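Side-chain contacts in acyl-CoA dehydrogenase (Bacillus subtilis, PDB 5LNX), which oxidises saturated acyl-CoA thioesters to their 2,3-dehydroacyl-CoA products with the help of a bound FAD, passing the electrons on to an acceptor: residues K12-F17 with H72-I77; D162-F167 with T208-D213. One frame throughout, in Å; residues are numbered along the deposited sequence.

Contact 1 (K12-F17 with H72-I77)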
# COMPACT_ATOMS: atom_id res chain seq x y z
N LYS D 12 -20.73 -19.02 -21.34
CA LYS D 12 -20.21 -19.25 -22.71
C LYS D 12 -20.97 -18.40 -23.74
O LYS D 12 -20.36 -17.77 -24.61
CB LYS D 12 -20.31 -20.72 -23.12
CG LYS D 12 -19.50 -21.04 -24.37
N MET D 13 -22.29 -18.38 -23.60
CA MET D 13 -23.17 -17.54 -24.44
C MET D 13 -22.79 -16.06 -24.41
O MET D 13 -22.66 -15.42 -25.47
CB MET D 13 -24.63 -17.73 -24.01
CG MET D 13 -25.60 -16.82 -24.75
SD MET D 13 -25.75 -15.09 -24.27
CE MET D 13 -26.53 -14.57 -25.80
N VAL D 14 -22.60 -15.52 -23.20
CA VAL D 14 -22.22 -14.09 -23.05
C VAL D 14 -20.79 -13.86 -23.52
O VAL D 14 -20.51 -12.82 -24.10
CB VAL D 14 -22.33 -13.53 -21.60
CG1 VAL D 14 -21.77 -12.11 -21.51
CG2 VAL D 14 -23.78 -13.45 -21.15
N ARG D 15 -19.89 -14.79 -23.24
CA ARG D 15 -18.50 -14.67 -23.73
C ARG D 15 -18.41 -14.59 -25.26
O ARG D 15 -17.66 -13.77 -25.79
CB ARG D 15 -17.60 -15.81 -23.25
CG ARG D 15 -16.11 -15.46 -23.38
CD ARG D 15 -15.16 -16.42 -22.66
NE ARG D 15 -15.26 -16.35 -21.21
CZ ARG D 15 -14.45 -17.00 -20.36
NH1 ARG D 15 -14.62 -16.86 -19.05
NH2 ARG D 15 -13.47 -17.80 -20.81
N ASP D 16 -19.20 -15.40 -25.95
CA ASP D 16 -19.18 -15.43 -27.42
C ASP D 16 -19.77 -14.16 -28.02
O ASP D 16 -19.11 -13.48 -28.83
CB ASP D 16 -19.92 -16.66 -27.96
CG ASP D 16 -19.25 -17.97 -27.56
OD1 ASP D 16 -18.02 -17.99 -27.32
OD2 ASP D 16 -19.97 -18.98 -27.49
N PHE D 17 -21.00 -13.84 -27.60
CA PHE D 17 -21.65 -12.56 -27.89
C PHE D 17 -20.72 -11.39 -27.64
O PHE D 17 -20.53 -10.52 -28.52
CB PHE D 17 -22.90 -12.35 -27.04
CG PHE D 17 -23.65 -11.09 -27.38
CD1 PHE D 17 -24.69 -11.12 -28.29
CD2 PHE D 17 -23.22 -9.85 -26.91
CE1 PHE D 17 -25.31 -9.94 -28.69
CE2 PHE D 17 -23.85 -8.68 -27.30
CZ PHE D 17 -24.90 -8.72 -28.19
N HIS D 72 -20.06 -9.49 -15.38
CA HIS D 72 -18.63 -9.80 -15.26
C HIS D 72 -17.97 -9.99 -16.63
O HIS D 72 -16.98 -9.33 -16.97
CB HIS D 72 -18.44 -11.08 -14.43
CG HIS D 72 -17.04 -11.62 -14.44
ND1 HIS D 72 -16.74 -12.91 -14.04
CD2 HIS D 72 -15.86 -11.04 -14.77
CE1 HIS D 72 -15.43 -13.10 -14.14
NE2 HIS D 72 -14.88 -11.98 -14.58
N GLU D 73 -18.54 -10.91 -17.40
CA GLU D 73 -18.07 -11.23 -18.74
C GLU D 73 -18.06 -10.04 -19.70
O GLU D 73 -17.10 -9.81 -20.42
CB GLU D 73 -18.92 -12.36 -19.33
CG GLU D 73 -18.55 -13.70 -18.75
CD GLU D 73 -17.11 -14.11 -19.07
OE1 GLU D 73 -16.45 -13.55 -20.00
OE2 GLU D 73 -16.64 -14.97 -18.32
N ILE D 74 -19.16 -9.28 -19.69
CA ILE D 74 -19.30 -8.11 -20.58
C ILE D 74 -18.28 -7.04 -20.24
O ILE D 74 -17.80 -6.32 -21.13
CB ILE D 74 -20.72 -7.50 -20.50
CG1 ILE D 74 -21.71 -8.41 -21.24
CG2 ILE D 74 -20.74 -6.12 -21.12
CD1 ILE D 74 -23.15 -7.94 -21.21
N SER D 75 -17.94 -6.96 -18.97
CA SER D 75 -17.04 -5.93 -18.47
C SER D 75 -15.57 -6.21 -18.78
O SER D 75 -14.75 -5.29 -18.83
CB SER D 75 -17.28 -5.68 -16.98
OG SER D 75 -18.64 -5.29 -16.76
N ARG D 76 -15.23 -7.48 -19.00
CA ARG D 76 -13.92 -7.88 -19.58
C ARG D 76 -13.63 -7.13 -20.87
O ARG D 76 -12.59 -6.48 -21.02
CB ARG D 76 -13.87 -9.40 -19.85
CG ARG D 76 -12.97 -10.15 -18.87
CD ARG D 76 -13.17 -11.64 -18.76
NE ARG D 76 -12.16 -12.31 -17.98
CZ ARG D 76 -11.18 -13.09 -18.43
NH1 ARG D 76 -10.97 -13.31 -19.73
NH2 ARG D 76 -10.36 -13.66 -17.54
N ILE D 77 -14.63 -7.11 -21.73
CA ILE D 77 -14.58 -6.38 -23.01
C ILE D 77 -14.92 -4.89 -22.92
O ILE D 77 -14.27 -4.08 -23.54
CB ILE D 77 -15.55 -7.07 -24.02
CG1 ILE D 77 -15.14 -8.55 -24.22
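R15 NH1 donates to E73 OE2 over 2.9 Å, an almost straight bond (169° at the hydrogen) that meets the oxygen on its syn side, somewhat out of the carboxylate plane, while the oxygen lies in the guanidinium plane. The neighbouring nitrogen adds a second bond, R15 NE to E73 OE1 at 3.3 Å, which is more bent and reaches its oxygen from above the carboxylate plane. The arginine thus takes the carboxylate side-on, one nitrogen to each oxygen, but the pairing is not flat: the two planes stand 41° apart. The arginine leaves its helix with CG anti to the backbone N and bends at chi3, which turns NE and NH1 toward the glutamate. Cutting E73 back to an alanine would probably leave the R15 guanidinium without this double grip and able to swing. Next to the salt bridge the contact is apolar: V14 CG1 sits 3.6 Å from E73 CB and 3.7 Å from I74 CG1, crossing the isoleucine at about a right angle. V14 also touches L48, and I74 touches M43; on the same helix as E73, both H72 and R76 reach E253 of helix 229-265. A buried apolar seam edged by an exposed arginine joins two nearly parallel helices, their short segments 9.0 Å apart at closest axis approach and crossing at -20°, within the helical N-terminal domain of the acyl-CoA dehydrogenase fold.

Contact 2 (D162-F167 with T208-D213)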
# COMPACT_ATOMS: atom_id res chain seq x y z
N ASP D 162 -35.88 5.12 -21.36
CA ASP D 162 -37.33 5.26 -21.54
C ASP D 162 -38.07 5.34 -20.19
O ASP D 162 -39.09 6.03 -20.06
CB ASP D 162 -37.89 4.07 -22.33
CG ASP D 162 -37.24 3.91 -23.69
OD1 ASP D 162 -37.62 4.65 -24.62
OD2 ASP D 162 -36.34 3.05 -23.83
N ILE D 163 -37.56 4.58 -19.23
CA ILE D 163 -38.08 4.55 -17.87
C ILE D 163 -37.00 5.06 -16.92
O ILE D 163 -35.85 4.60 -16.98
CB ILE D 163 -38.45 3.11 -17.44
CG1 ILE D 163 -39.63 2.57 -18.24
CG2 ILE D 163 -38.61 3.00 -15.93
CD1 ILE D 163 -41.00 3.13 -17.92
N TYR D 164 -37.38 5.96 -16.01
CA TYR D 164 -36.49 6.42 -14.93
C TYR D 164 -37.11 6.18 -13.54
O TYR D 164 -38.06 6.86 -13.15
CB TYR D 164 -36.14 7.91 -15.05
CG TYR D 164 -35.44 8.33 -16.32
CD1 TYR D 164 -36.14 8.39 -17.52
CD2 TYR D 164 -34.12 8.76 -16.32
CE1 TYR D 164 -35.52 8.80 -18.70
CE2 TYR D 164 -33.50 9.19 -17.49
CZ TYR D 164 -34.21 9.20 -18.68
OH TYR D 164 -33.62 9.59 -19.86
N ILE D 165 -36.54 5.23 -12.80
CA ILE D 165 -36.92 4.99 -11.40
C ILE D 165 -36.40 6.16 -10.57
O ILE D 165 -35.19 6.33 -10.39
CB ILE D 165 -36.36 3.67 -10.83
CG1 ILE D 165 -36.75 2.48 -11.70
CG2 ILE D 165 -36.83 3.48 -9.41
CD1 ILE D 165 -38.19 2.46 -12.21
N THR D 166 -37.34 6.99 -10.13
CA THR D 166 -37.02 8.33 -9.64
C THR D 166 -37.48 8.49 -8.22
O THR D 166 -38.61 8.14 -7.87
CB THR D 166 -37.68 9.46 -10.48
OG1 THR D 166 -37.47 9.22 -11.87
CG2 THR D 166 -37.08 10.83 -10.13
N PHE D 167 -36.61 9.12 -7.43
CA PHE D 167 -36.84 9.30 -6.01
C PHE D 167 -37.06 10.77 -5.67
O PHE D 167 -36.29 11.63 -6.09
CB PHE D 167 -35.68 8.71 -5.20
CG PHE D 167 -35.48 7.24 -5.44
CD1 PHE D 167 -36.15 6.30 -4.70
CD2 PHE D 167 -34.66 6.82 -6.48
CE1 PHE D 167 -35.99 4.95 -4.97
CE2 PHE D 167 -34.51 5.49 -6.77
CZ PHE D 167 -35.16 4.54 -6.00
N THR D 208 -26.15 11.92 -17.68
CA THR D 208 -26.78 13.27 -17.81
C THR D 208 -27.42 13.81 -16.56
O THR D 208 -27.70 13.10 -15.59
CB THR D 208 -27.87 13.34 -18.90
OG1 THR D 208 -29.11 12.89 -18.35
CG2 THR D 208 -27.49 12.48 -20.12
N GLU D 209 -27.65 15.11 -16.62
CA GLU D 209 -28.53 15.83 -15.70
C GLU D 209 -29.99 15.62 -16.10
O GLU D 209 -30.31 15.41 -17.27
CB GLU D 209 -28.19 17.33 -15.72
CG GLU D 209 -29.14 18.23 -14.96
CD GLU D 209 -29.10 19.66 -15.47
OE1 GLU D 209 -29.64 19.94 -16.57
OE2 GLU D 209 -28.53 20.50 -14.75
N LEU D 210 -30.87 15.68 -15.11
CA LEU D 210 -32.32 15.69 -15.35
C LEU D 210 -32.96 16.89 -14.69
O LEU D 210 -32.76 17.14 -13.50
CB LEU D 210 -32.97 14.42 -14.81
CG LEU D 210 -32.38 13.11 -15.33
CD1 LEU D 210 -33.03 11.92 -14.64
CD2 LEU D 210 -32.56 13.00 -16.84
N ILE D 211 -33.77 17.61 -15.45
CA ILE D 211 -34.52 18.75 -14.91
C ILE D 211 -35.99 18.37 -14.78
O ILE D 211 -36.59 17.83 -15.71
CB ILE D 211 -34.29 20.04 -15.72
CG1 ILE D 211 -32.85 20.54 -15.51
CG2 ILE D 211 -35.25 21.15 -15.30
CD1 ILE D 211 -32.41 21.75 -16.31
N PHE D 212 -36.52 18.57 -13.57
CA PHE D 212 -37.94 18.33 -13.27
C PHE D 212 -38.64 19.65 -13.01
O PHE D 212 -38.45 20.27 -11.96
CB PHE D 212 -38.15 17.41 -12.05
CG PHE D 212 -37.81 15.97 -12.31
CD1 PHE D 212 -38.76 15.09 -12.81
CD2 PHE D 212 -36.53 15.49 -12.02
CE1 PHE D 212 -38.44 13.76 -13.02
CE2 PHE D 212 -36.21 14.16 -12.23
CZ PHE D 212 -37.16 13.30 -12.74
N ASP D 213 -39.45 20.05 -13.98
CA ASP D 213 -40.20 21.31 -13.90
C ASP D 213 -41.72 21.05 -13.94
O ASP D 213 -42.28 20.70 -14.98
CB ASP D 213 -39.80 22.22 -15.06
CG ASP D 213 -40.27 23.64 -14.87
OD1 ASP D 213 -41.07 23.88 -13.95
OD2 ASP D 213 -39.80 24.53 -15.60
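This is apolar packing between two β-sheets of the middle domain, the β-domain of the acyl-CoA dehydrogenase fold: strand 163-169 of the mixed sheet faces strand 207-212 of the antiparallel one, and no hydrogen bond passes between the two segments. The closest CA pair, Y164 CA to L210 CA, is 10.2 Å apart, the spacing of stacked sheets rather than of paired strands. Two pairs of side chains meet across the interval. In the first, Y164 CD2 lies 3.7 Å from L210 CD1, and the next ring atom, CE2, comes within 4.0 Å of both leucine methyls, so the branched end of L210 meets the CD2-CE2 bond of the tyrosine obliquely. The L210 side chain is also about 8 Å from the bound FAD. The phenol end reaches past the leucine, and its OH bonds to the backbone N of G159. In the second pair T166 and F212 come from opposite directions, and the methyl T166 CG2 meets F212 CZ at 3.6 Å, again at a slant to the ring. The threonine has CG2 anti to its backbone nitrogen and OG1 anti to its carbonyl carbon (chi1 -48°); this rotation lets OG1 bond to Y164 O at 2.7 Å within its own strand, from above the carbonyl plane, while the methyl is left for the phenylalanine. F191 meets both aromatic rings, edge-to-face with Y164. V193 of strand 191-196 touches Y164 and L210, V184 of strand 179-185 lies against T166, and K152 of strand 145-156 packs on both L210 and F212.

From the N terminus the chain first runs along helix 9-32, and contact 1 closes when helix 64-77 returns to it, so that 54 intervening residues, more than half of them helical and none in a strand, form its loop. Contact 2 opens only later, with strand 163-169, and closes at strand 207-212 after 40 residues without helix. The two loops are therefore in series, neither enclosing nor crossing the other. Contact 1 ties together helices of the N-terminal domain; contact 2 joins the two sheets of the middle domain. Their centres lie 30 Å apart on opposite sides of the chain's centre, with nearest atoms about 17 Å apart.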